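Cellulosomal scaffoldin adaptor protein B (Acetivibrio cellulolyticus, PDB 4U3S) serves as an adaptor scaffoldin of the cellulosome; the part described here is its third type II cohesin domain, a module type that binds dockerins. Local coordinates at residues P63-L68 against L91-T96; V128-S133 against I141-F146; L145-W148 against R152-S155. All coordinates share one frame; numbering follows the deposited sequence.

Contact 1: residues P63-L68 against L91-T96; sequences PTSGEL and LSRSYT
P63 and L91 bring the two backbones closest, 6.4 Å between their CA atoms, and from there the chains run in the same general sense but diverge, with no hydrogen bond between them. At this near end P63 CB packs on L91 CD2 at 4.1 Å, an apolar pair whose two CA-CB bonds both point across the gap. P63 CG also lies 4.5 Å from S92 O, and V78 and Y35 add to the packing on the proline ring, while L91 continues inward onto I39 and V116. The arrangement belongs to a cohesin beta sandwich of jelly-roll type, where the contact bridges the two sheets: strand 64-65 pairs with strand 111-120 in one, and strand 88-95 lies between strands 32-40 and 76-80 in the other. Further along, contact passes to R93, which reaches over with CG trans to the backbone N (chi1 -171°) and the chain extended as far as NE. S65 OG, placed beside its own backbone N (chi1 -63°), sits over one face of the guanidinium, 3.2 Å above the plane and offset toward the rim. That position suits no direct hydrogen bond to NH1; water 1 links the groups instead. It donates to P63 O at 2.9 Å, joins S65 OG at 2.7 Å and weakly accepts from R93 NH1 at 3.1 Å. The firmer hold on the arginine is the bond from NE to L69 O, just past 63-68, which fixes the guanidinium beside this loop. Side chains of S92 and S94 take the other side of the strand, where they pack on the chain of another protein, probably the dockerin partner.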
ATOM      1  N   PRO A  63      -1.990  11.170   8.506  1.00 17.88           N
ATOM      2  CA  PRO A  63      -1.892  11.158   9.967  1.00 17.28           C
ATOM      3  C   PRO A  63      -1.011  12.294  10.481  1.00 17.74           C
ATOM      4  O   PRO A  63      -0.088  12.751   9.797  1.00 17.90           O
ATOM      5  CB  PRO A  63      -1.208   9.820  10.264  1.00 17.67           C
ATOM      6  CG  PRO A  63      -0.510   9.448   9.026  1.00 18.52           C
ATOM      7  CD  PRO A  63      -1.313  10.016   7.894  1.00 17.34           C
ATOM      8  N   THR A  64      -1.300  12.724  11.700  1.00 17.83           N
ATOM      9  CA  THR A  64      -0.478  13.684  12.392  1.00 18.19           C
ATOM     10  C   THR A  64       0.747  12.954  12.933  1.00 19.04           C
ATOM     11  O   THR A  64       0.631  11.839  13.451  1.00 19.43           O
ATOM     12  CB  THR A  64      -1.319  14.361  13.482  1.00 19.11           C
ATOM     13  OG1 THR A  64      -2.357  15.097  12.828  1.00 20.29           O
ATOM     14  CG2 THR A  64      -0.464  15.282  14.354  1.00 20.67           C
ATOM     15  N   SER A  65       1.923  13.567  12.779  1.00 18.46           N
ATOM     16  CA  SER A  65       3.161  12.948  13.217  1.00 17.63           C
ATOM     17  C   SER A  65       3.311  12.901  14.725  1.00 19.98           C
ATOM     18  O   SER A  65       2.787  13.735  15.466  1.00 20.98           O
ATOM     19  CB  SER A  65       4.359  13.661  12.608  1.00 18.85           C
ATOM     20  OG  SER A  65       4.335  13.551  11.196  1.00 17.55           O
ATOM     21  N   GLY A  66       3.958  11.825  15.165  1.00 19.82           N
ATOM     22  CA  GLY A  66       4.379  11.653  16.560  1.00 22.00           C
ATOM     23  C   GLY A  66       5.812  12.112  16.761  1.00 23.42           C
ATOM     24  O   GLY A  66       6.338  12.880  15.964  1.00 22.69           O
ATOM     25  N   GLU A  67       6.454  11.621  17.819  1.00 21.12           N
ATOM     26  CA  GLU A  67       7.844  11.990  18.105  1.00 23.58           C
ATOM     27  C   GLU A  67       8.857  11.219  17.243  1.00 21.68           C
ATOM     28  O   GLU A  67       9.982  11.689  17.031  1.00 22.49           O
ATOM     29  CB  GLU A  67       8.167  11.853  19.591  1.00 29.27           C
ATOM     30  CG  GLU A  67       8.172  10.478  20.167  1.00 36.20           C
ATOM     31  CD  GLU A  67       7.927  10.516  21.669  1.00 37.88           C
ATOM     32  OE1 GLU A  67       8.563  11.342  22.369  1.00 42.80           O
ATOM     33  OE2 GLU A  67       7.079   9.756  22.148  1.00 28.71           O
ATOM     34  N   LEU A  68       8.472  10.040  16.766  1.00 20.64           N
ATOM     35  CA  LEU A  68       9.338   9.261  15.879  1.00 19.58           C
ATOM     36  C   LEU A  68       9.028   9.518  14.399  1.00 18.97           C
ATOM     37  O   LEU A  68       7.965  10.004  14.056  1.00 20.20           O
ATOM     38  CB  LEU A  68       9.201   7.780  16.193  1.00 20.53           C
ATOM     39  CG  LEU A  68       9.366   7.363  17.651  1.00 22.86           C
ATOM     40  CD1 LEU A  68       9.368   5.844  17.689  1.00 22.98           C
ATOM     41  CD2 LEU A  68      10.580   7.970  18.342  1.00 22.84           C
ATOM     42  N   LEU A  91      -3.092   3.990   7.864  1.00 18.32           N
ATOM     43  CA  LEU A  91      -2.090   5.037   8.062  1.00 19.20           C
ATOM     44  C   LEU A  91      -0.724   4.412   7.949  1.00 16.98           C
ATOM     45  O   LEU A  91      -0.513   3.305   8.413  1.00 18.14           O
ATOM     46  CB  LEU A  91      -2.225   5.556   9.504  1.00 22.74           C
ATOM     47  CG  LEU A  91      -3.608   5.821  10.092  1.00 31.14           C
ATOM     48  CD1 LEU A  91      -3.515   6.047  11.581  1.00 36.02           C
ATOM     49  CD2 LEU A  91      -4.084   7.083   9.409  1.00 32.94           C
ATOM     50  N   SER A  92       0.232   5.103   7.356  1.00 16.99           N
ATOM     51  CA  SER A  92       1.583   4.602   7.284  1.00 18.02           C
ATOM     52  C   SER A  92       2.589   5.759   7.275  1.00 18.85           C
ATOM     53  O   SER A  92       2.295   6.834   6.736  1.00 16.80           O
ATOM     54  CB  SER A  92       1.768   3.799   6.002  1.00 19.62           C
ATOM     55  OG  SER A  92       3.095   3.281   6.013  1.00 22.85           O
ATOM     56  N   ARG A  93       3.748   5.532   7.891  1.00 16.55           N
ATOM     57  CA  ARG A  93       4.868   6.472   7.791  1.00 16.49           C
ATOM     58  C   ARG A  93       6.160   5.690   7.918  1.00 16.00           C
ATOM     59  O   ARG A  93       6.211   4.692   8.657  1.00 16.67           O
ATOM     60  CB  ARG A  93       4.773   7.532   8.878  1.00 16.92           C
ATOM     61  CG  ARG A  93       5.749   8.679   8.761  1.00 16.82           C
ATOM     62  CD  ARG A  93       5.438   9.767   9.801  1.00 18.16           C
ATOM     63  NE  ARG A  93       6.464  10.805   9.718  1.00 17.58           N
ATOM     64  CZ  ARG A  93       6.355  11.949   9.052  1.00 17.96           C
ATOM     65  NH1 ARG A  93       5.237  12.270   8.427  1.00 17.83           N
ATOM     66  NH2 ARG A  93       7.382  12.782   8.996  1.00 18.87           N
ATOM     67  N   SER A  94       7.203   6.125   7.202  1.00 15.42           N
ATOM     68  CA  SER A  94       8.444   5.369   7.163  1.00 16.88           C
ATOM     69  C   SER A  94       9.574   6.231   6.645  1.00 17.26           C
ATOM     70  O   SER A  94       9.347   7.250   6.026  1.00 17.19           O
ATOM     71  CB  SER A  94       8.293   4.137   6.258  1.00 17.75           C
ATOM     72  OG  SER A  94       7.963   4.530   4.902  1.00 19.59           O
ATOM     73  N   TYR A  95      10.797   5.818   6.924  1.00 16.20           N
ATOM     74  CA  TYR A  95      11.958   6.481   6.334  1.00 17.62           C
ATOM     75  C   TYR A  95      12.306   5.793   5.035  1.00 18.37           C
ATOM     76  O   TYR A  95      12.132   4.580   4.905  1.00 20.49           O
ATOM     77  CB  TYR A  95      13.136   6.384   7.297  1.00 17.06           C
ATOM     78  CG  TYR A  95      13.063   7.255   8.535  1.00 16.16           C
ATOM     79  CD1 TYR A  95      12.663   8.606   8.464  1.00 15.39           C
ATOM     80  CD2 TYR A  95      13.415   6.762   9.785  1.00 16.80           C
ATOM     81  CE1 TYR A  95      12.645   9.398   9.592  1.00 15.41           C
ATOM     82  CE2 TYR A  95      13.396   7.590  10.905  1.00 16.37           C
ATOM     83  CZ  TYR A  95      13.023   8.903  10.794  1.00 16.23           C
ATOM     84  OH  TYR A  95      13.004   9.722  11.910  1.00 16.43           O
ATOM     85  N   THR A  96      12.849   6.555   4.106  1.00 17.83           N
ATOM     86  CA  THR A  96      13.307   6.052   2.798  1.00 17.49           C
ATOM     87  C   THR A  96      14.829   5.812   2.769  1.00 18.78           C
ATOM     88  O   THR A  96      15.276   4.796   2.189  1.00 18.74           O
ATOM     89  CB  THR A  96      12.896   6.995   1.666  1.00 18.00           C
ATOM     90  OG1 THR A  96      13.298   8.350   1.982  1.00 17.70           O
ATOM     91  CG2 THR A  96      11.393   6.911   1.456  1.00 18.64           C
TER
HETATM   92  O   HOH W   1       2.641  11.788   9.986  1.00 16.48           O

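Contact 2: residues V128-S133 against I141-F146; sequences VVFEHS and IGTTLF
F130 and T143 meet where two short strands of the cohesin jelly-roll, 129-130 and 143-147, follow one another in pairing with strand 32-40. In F130, chi1 of -61° sets CG beside the backbone N and chi2 (-70°) turns one ring face to T143. T143 CG2 stands over that face, 4.1 Å from the centroid and 23° off the normal, displaced toward CG and CD1: a CH-pi contact. The threonine rotamer sets the methyl against the ring and directs OG1 elsewhere, to I140 O and the hydroxyl of Y157, so its apolar and polar branches are both used. M7 and V159 continue the packing on the phenylalanine. At the base of the side chain, I141 O lies 3.2 Å from F130 CB, and the CG2 branch of I141 returns to F130 O at 3.5 Å, while its longer CG1 arm leads away from the segment. G142, with a positive phi and no side chain, lets the backbones close in: its CA makes a CA-H...O contact of 3.3 Å with E131 O, an oxygen that also accepts from N38 ND2. N38 bonds through its backbone to both E131 and G142, holding the two segments side by side. At the outer end water 2, in the plane of the H132 imidazole at its edge, is 2.6 Å from ND1 and accepts from G142 N at 2.9 Å.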
ATOM      1  N   VAL A 128     -12.405   1.778  19.214  1.00 25.52           N
ATOM      2  CA  VAL A 128     -11.486   1.969  18.127  1.00 24.69           C
ATOM      3  C   VAL A 128     -10.461   0.873  18.344  1.00 24.90           C
ATOM      4  O   VAL A 128      -9.935   0.747  19.431  1.00 23.62           O
ATOM      5  CB  VAL A 128     -10.850   3.361  18.181  1.00 25.77           C
ATOM      6  CG1 VAL A 128      -9.847   3.545  17.045  1.00 25.81           C
ATOM      7  CG2 VAL A 128     -11.942   4.408  18.057  1.00 25.40           C
ATOM      8  N   VAL A 129     -10.205   0.070  17.320  1.00 21.62           N
ATOM      9  CA  VAL A 129      -9.256  -1.015  17.444  1.00 21.34           C
ATOM     10  C   VAL A 129      -8.401  -1.140  16.192  1.00 19.91           C
ATOM     11  O   VAL A 129      -8.838  -0.781  15.072  1.00 19.21           O
ATOM     12  CB  VAL A 129      -9.954  -2.383  17.672  1.00 22.60           C
ATOM     13  CG1 VAL A 129     -10.693  -2.431  19.010  1.00 24.95           C
ATOM     14  CG2 VAL A 129     -10.900  -2.733  16.543  1.00 22.82           C
ATOM     15  N   PHE A 130      -7.195  -1.657  16.370  1.00 19.08           N
ATOM     16  CA  PHE A 130      -6.448  -2.175  15.235  1.00 18.31           C
ATOM     17  C   PHE A 130      -7.208  -3.385  14.715  1.00 18.73           C
ATOM     18  O   PHE A 130      -7.668  -4.221  15.488  1.00 19.63           O
ATOM     19  CB  PHE A 130      -5.041  -2.625  15.637  1.00 18.85           C
ATOM     20  CG  PHE A 130      -4.185  -1.538  16.198  1.00 17.54           C
ATOM     21  CD1 PHE A 130      -3.716  -0.501  15.387  1.00 18.04           C
ATOM     22  CD2 PHE A 130      -3.845  -1.540  17.524  1.00 18.64           C
ATOM     23  CE1 PHE A 130      -2.928   0.503  15.920  1.00 18.07           C
ATOM     24  CE2 PHE A 130      -3.049  -0.538  18.057  1.00 18.78           C
ATOM     25  CZ  PHE A 130      -2.581   0.482  17.248  1.00 19.20           C
ATOM     26  N   GLU A 131      -7.313  -3.497  13.385  1.00 18.55           N
ATOM     27  CA  GLU A 131      -8.052  -4.598  12.765  1.00 19.85           C
ATOM     28  C   GLU A 131      -7.375  -5.131  11.510  1.00 18.94           C
ATOM     29  O   GLU A 131      -6.868  -4.358  10.706  1.00 17.65           O
ATOM     30  CB  GLU A 131      -9.468  -4.133  12.406  1.00 21.51           C
ATOM     31  CG  GLU A 131     -10.360  -5.256  11.926  1.00 24.67           C
ATOM     32  CD  GLU A 131     -11.736  -4.807  11.525  1.00 30.58           C
ATOM     33  OE1 GLU A 131     -11.895  -4.316  10.387  1.00 31.21           O
ATOM     34  OE2 GLU A 131     -12.653  -4.978  12.342  1.00 31.84           O
ATOM     35  N   HIS A 132      -7.421  -6.458  11.338  1.00 20.08           N
ATOM     36  CA  HIS A 132      -6.899  -7.112  10.144  1.00 20.13           C
ATOM     37  C   HIS A 132      -7.414  -6.476   8.856  1.00 18.66           C
ATOM     38  O   HIS A 132      -8.577  -6.079   8.740  1.00 19.07           O
ATOM     39  CB  HIS A 132      -7.217  -8.614  10.131  1.00 22.05           C
ATOM     40  CG  HIS A 132      -6.618  -9.342   8.963  1.00 25.02           C
ATOM     41  ND1 HIS A 132      -5.294  -9.740   8.931  1.00 28.13           N
ATOM     42  CD2 HIS A 132      -7.148  -9.699   7.764  1.00 27.64           C
ATOM     43  CE1 HIS A 132      -5.035 -10.310   7.764  1.00 27.54           C
ATOM     44  NE2 HIS A 132      -6.139 -10.288   7.036  1.00 28.29           N
ATOM     45  N   SER A 133      -6.500  -6.344   7.900  1.00 18.30           N
ATOM     46  CA  SER A 133      -6.837  -5.947   6.557  1.00 18.83           C
ATOM     47  C   SER A 133      -6.225  -6.907   5.533  1.00 18.49           C
ATOM     48  O   SER A 133      -5.050  -7.270   5.627  1.00 19.24           O
ATOM     49  CB  SER A 133      -6.285  -4.552   6.268  1.00 18.73           C
ATOM     50  OG  SER A 133      -6.561  -4.141   4.953  1.00 19.83           O
ATOM     51  N   ILE A 141      -2.753  -8.417  13.930  1.00 19.43           N
ATOM     52  CA  ILE A 141      -3.959  -7.661  14.231  1.00 19.84           C
ATOM     53  C   ILE A 141      -3.912  -6.292  13.551  1.00 20.20           C
ATOM     54  O   ILE A 141      -4.049  -5.289  14.218  1.00 20.97           O
ATOM     55  CB  ILE A 141      -4.214  -7.504  15.752  1.00 20.38           C
ATOM     56  CG1 ILE A 141      -3.966  -8.822  16.481  1.00 21.05           C
ATOM     57  CG2 ILE A 141      -5.641  -7.055  15.992  1.00 21.31           C
ATOM     58  CD1 ILE A 141      -4.287  -8.797  17.972  1.00 21.55           C
ATOM     59  N   GLY A 142      -3.681  -6.256  12.245  1.00 19.50           N
ATOM     60  CA  GLY A 142      -3.747  -4.979  11.506  1.00 19.64           C
ATOM     61  C   GLY A 142      -2.560  -4.064  11.658  1.00 19.04           C
ATOM     62  O   GLY A 142      -2.661  -2.884  11.380  1.00 19.19           O
ATOM     63  N   THR A 143      -1.429  -4.613  12.129  1.00 17.72           N
ATOM     64  CA  THR A 143      -0.212  -3.844  12.303  1.00 18.23           C
ATOM     65  C   THR A 143       0.952  -4.486  11.571  1.00 18.77           C
ATOM     66  O   THR A 143       1.133  -5.725  11.599  1.00 18.91           O
ATOM     67  CB  THR A 143       0.189  -3.642  13.795  1.00 18.00           C
ATOM     68  OG1 THR A 143       0.680  -4.860  14.373  1.00 19.25           O
ATOM     69  CG2 THR A 143      -0.976  -3.120  14.604  1.00 17.32           C
ATOM     70  N   THR A 144       1.760  -3.638  10.930  1.00 17.26           N
ATOM     71  CA  THR A 144       3.038  -4.068  10.392  1.00 19.33           C
ATOM     72  C   THR A 144       4.095  -3.051  10.760  1.00 20.26           C
ATOM     73  O   THR A 144       3.920  -1.849  10.521  1.00 19.50           O
ATOM     74  CB  THR A 144       3.002  -4.238   8.851  1.00 19.93           C
ATOM     75  OG1 THR A 144       2.559  -3.024   8.239  1.00 22.87           O
ATOM     76  CG2 THR A 144       2.077  -5.355   8.440  1.00 20.60           C
ATOM     77  N   LEU A 145       5.144  -3.512  11.421  1.00 19.55           N
ATOM     78  CA  LEU A 145       6.261  -2.664  11.823  1.00 18.95           C
ATOM     79  C   LEU A 145       7.509  -3.122  11.098  1.00 18.37           C
ATOM     80  O   LEU A 145       7.641  -4.309  10.767  1.00 19.69           O
ATOM     81  CB  LEU A 145       6.476  -2.732  13.338  1.00 20.24           C
ATOM     82  CG  LEU A 145       5.209  -2.492  14.154  1.00 22.54           C
ATOM     83  CD1 LEU A 145       5.512  -2.712  15.631  1.00 26.12           C
ATOM     84  CD2 LEU A 145       4.631  -1.102  13.892  1.00 24.08           C
ATOM     85  N   PHE A 146       8.434  -2.181  10.859  1.00 18.18           N
ATOM     86  CA  PHE A 146       9.607  -2.429  10.025  1.00 18.76           C
ATOM     87  C   PHE A 146      10.872  -1.914  10.694  1.00 19.21           C
ATOM     88  O   PHE A 146      10.815  -0.984  11.482  1.00 19.46           O
ATOM     89  CB  PHE A 146       9.428  -1.735   8.666  1.00 20.80           C
ATOM     90  CG  PHE A 146       8.272  -2.298   7.869  1.00 19.59           C
ATOM     91  CD1 PHE A 146       6.988  -1.861   8.107  1.00 19.16           C
ATOM     92  CD2 PHE A 146       8.468  -3.278   6.934  1.00 22.07           C
ATOM     93  CE1 PHE A 146       5.916  -2.407   7.413  1.00 19.43           C
ATOM     94  CE2 PHE A 146       7.390  -3.809   6.216  1.00 21.01           C
ATOM     95  CZ  PHE A 146       6.124  -3.375   6.463  1.00 20.19           C
TER
HETATM   96  O   HOH W   2      -3.663  -8.791  10.772  1.00 23.71           O

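Contact 3: residues L145-W148 against R152-S155; sequences LFNW and RITS
I153 N donates to L145 O at 2.8 Å in a nearly straight bond (175°), the direct hydrogen bond of this antiparallel hairpin. On the other side of the L145-I153 pair the chains stand further apart, and water 3 fills in, accepting from L145 N at 3.0 Å and donating to I153 O at 2.6 Å. F146 and R152 form the adjoining non-hydrogen-bonded pair, their CA atoms 4.4 Å apart. There F146 CE2 lies 3.6 Å from R152 CB, the ring resting obliquely against the start of the arginine chain. R152 then bends at chi3 (53°), carrying its guanidinium away from the ring, to which it stands almost perpendicular (83°). On the face shared with L145, I153 extends CD1 along the neighbouring strand: it lies 3.8 Å from F146 C, 4.2 Å from N147 CB and 4.3 Å from L145 CB. One shell out, N147 OD1 accepts from the backbone N of both Y149 and N151, pinning the connecting turn, and backbone bonds from F146 to S33 and G34 tie the hairpin to strand 32-40 of the cohesin sandwich. Outside the hairpin, F146 also packs on the chain of another protein, and R152 NE pairs with an acidic side chain there in an intermolecular salt bridge. This edge of the sheet therefore joins apolar and charged contacts side by side, consistent with a place in the dockerin-binding face.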
ATOM      1  N   LEU A 145       5.144  -3.512  11.421  1.00 19.55           N
ATOM      2  CA  LEU A 145       6.261  -2.664  11.823  1.00 18.95           C
ATOM      3  C   LEU A 145       7.509  -3.122  11.098  1.00 18.37           C
ATOM      4  O   LEU A 145       7.641  -4.309  10.767  1.00 19.69           O
ATOM      5  CB  LEU A 145       6.476  -2.732  13.338  1.00 20.24           C
ATOM      6  CG  LEU A 145       5.209  -2.492  14.154  1.00 22.54           C
ATOM      7  CD1 LEU A 145       5.512  -2.712  15.631  1.00 26.12           C
ATOM      8  CD2 LEU A 145       4.631  -1.102  13.892  1.00 24.08           C
ATOM      9  N   PHE A 146       8.434  -2.181  10.859  1.00 18.18           N
ATOM     10  CA  PHE A 146       9.607  -2.429  10.025  1.00 18.76           C
ATOM     11  C   PHE A 146      10.872  -1.914  10.694  1.00 19.21           C
ATOM     12  O   PHE A 146      10.815  -0.984  11.482  1.00 19.46           O
ATOM     13  CB  PHE A 146       9.428  -1.735   8.666  1.00 20.80           C
ATOM     14  CG  PHE A 146       8.272  -2.298   7.869  1.00 19.59           C
ATOM     15  CD1 PHE A 146       6.988  -1.861   8.107  1.00 19.16           C
ATOM     16  CD2 PHE A 146       8.468  -3.278   6.934  1.00 22.07           C
ATOM     17  CE1 PHE A 146       5.916  -2.407   7.413  1.00 19.43           C
ATOM     18  CE2 PHE A 146       7.390  -3.809   6.216  1.00 21.01           C
ATOM     19  CZ  PHE A 146       6.124  -3.375   6.463  1.00 20.19           C
ATOM     20  N   ASN A 147      12.005  -2.534  10.370  1.00 19.79           N
ATOM     21  CA  ASN A 147      13.272  -2.116  10.933  1.00 20.96           C
ATOM     22  C   ASN A 147      14.110  -1.410   9.879  1.00 21.45           C
ATOM     23  O   ASN A 147      13.722  -1.324   8.691  1.00 19.92           O
ATOM     24  CB  ASN A 147      14.015  -3.285  11.547  1.00 23.30           C
ATOM     25  CG  ASN A 147      14.423  -4.329  10.532  1.00 24.42           C
ATOM     26  OD1 ASN A 147      14.668  -4.030   9.365  1.00 22.94           O
ATOM     27  ND2 ASN A 147      14.548  -5.578  10.995  1.00 27.94           N
ATOM     28  N   TRP A 148      15.264  -0.906  10.301  1.00 20.12           N
ATOM     29  CA  TRP A 148      16.048  -0.060   9.432  1.00 20.04           C
ATOM     30  C   TRP A 148      16.886  -0.802   8.404  1.00 21.59           C
ATOM     31  O   TRP A 148      17.614  -0.169   7.627  1.00 22.30           O
ATOM     32  CB  TRP A 148      16.892   0.913  10.228  1.00 20.77           C
ATOM     33  CG  TRP A 148      17.998   0.343  11.111  1.00 21.37           C
ATOM     34  CD1 TRP A 148      18.503  -0.914  11.148  1.00 22.87           C
ATOM     35  CD2 TRP A 148      18.762   1.112  12.037  1.00 22.23           C
ATOM     36  NE1 TRP A 148      19.545  -0.987  12.066  1.00 23.58           N
ATOM     37  CE2 TRP A 148      19.722   0.258  12.613  1.00 23.37           C
ATOM     38  CE3 TRP A 148      18.740   2.457  12.412  1.00 21.38           C
ATOM     39  CZ2 TRP A 148      20.621   0.700  13.576  1.00 24.47           C
ATOM     40  CZ3 TRP A 148      19.633   2.894  13.368  1.00 22.50           C
ATOM     41  CH2 TRP A 148      20.552   2.016  13.946  1.00 22.85           C
ATOM     42  N   ARG A 152      10.146  -6.363   7.427  1.00 22.51           N
ATOM     43  CA  ARG A 152       9.005  -6.450   8.329  1.00 21.18           C
ATOM     44  C   ARG A 152       9.443  -7.215   9.579  1.00 21.93           C
ATOM     45  O   ARG A 152      10.156  -8.219   9.485  1.00 23.21           O
ATOM     46  CB  ARG A 152       7.826  -7.127   7.625  1.00 21.89           C
ATOM     47  CG  ARG A 152       6.537  -7.145   8.417  1.00 23.30           C
ATOM     48  CD  ARG A 152       5.359  -7.524   7.536  1.00 23.99           C
ATOM     49  NE  ARG A 152       5.610  -8.767   6.816  1.00 26.77           N
ATOM     50  CZ  ARG A 152       5.424  -9.988   7.297  1.00 29.30           C
ATOM     51  NH1 ARG A 152       5.037 -10.185   8.559  1.00 31.59           N
ATOM     52  NH2 ARG A 152       5.654 -11.039   6.511  1.00 29.58           N
ATOM     53  N   ILE A 153       9.018  -6.727  10.734  1.00 21.93           N
ATOM     54  CA  ILE A 153       9.290  -7.355  12.009  1.00 23.78           C
ATOM     55  C   ILE A 153       8.131  -8.321  12.205  1.00 23.99           C
ATOM     56  O   ILE A 153       6.996  -7.920  12.289  1.00 25.13           O
ATOM     57  CB  ILE A 153       9.367  -6.299  13.135  1.00 23.03           C
ATOM     58  CG1 ILE A 153      10.542  -5.339  12.868  1.00 23.66           C
ATOM     59  CG2 ILE A 153       9.466  -6.955  14.508  1.00 25.73           C
ATOM     60  CD1 ILE A 153      10.554  -4.112  13.745  1.00 23.14           C
ATOM     61  N   THR A 154       8.418  -9.612  12.224  1.00 25.01           N
ATOM     62  CA  THR A 154       7.353 -10.627  12.157  1.00 26.73           C
ATOM     63  C   THR A 154       6.994 -11.244  13.503  1.00 29.00           C
ATOM     64  O   THR A 154       6.102 -12.093  13.585  1.00 32.39           O
ATOM     65  CB  THR A 154       7.776 -11.781  11.236  1.00 31.05           C
ATOM     66  OG1 THR A 154       8.937 -12.401  11.787  1.00 33.62           O
ATOM     67  CG2 THR A 154       8.101 -11.280   9.844  1.00 31.84           C
ATOM     68  N   SER A 155       7.727 -10.883  14.549  1.00 26.28           N
ATOM     69  CA  SER A 155       7.537 -11.481  15.852  1.00 30.26           C
ATOM     70  C   SER A 155       8.098 -10.534  16.883  1.00 28.73           C
ATOM     71  O   SER A 155       8.732  -9.538  16.532  1.00 30.41           O
ATOM     72  CB  SER A 155       8.268 -12.831  15.911  1.00 32.00           C
ATOM     73  OG  SER A 155       9.672 -12.642  16.082  1.00 32.41           O
TER
HETATM   74  O   HOH W   3       4.844  -6.474  11.893  1.00 18.15           O

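How the contacts relate
Contact 1 closes before contacts 2 and 3 open; contact 3 starts on the segment where contact 2 ends, sharing L145 and F146, and none nest or cross. Contact 1 closes a loop of 22 residues that contains strand 76-80 and ties the two sheets of the sandwich together. Helix 98-104 and strand 111-120 follow before contact 2 closes a loop of seven residues, setting strand 129-130 beside the start of strand 143-147. Contact 3 then closes a three-residue turn to strand 152-153. Contacts 2 and 3 also touch directly, through T144 CG2 and R152 CD at 4.0 Å. Contact 1 stays about 6 Å from either at nearest atoms, yet all three reach the sheet built around strand 32-40.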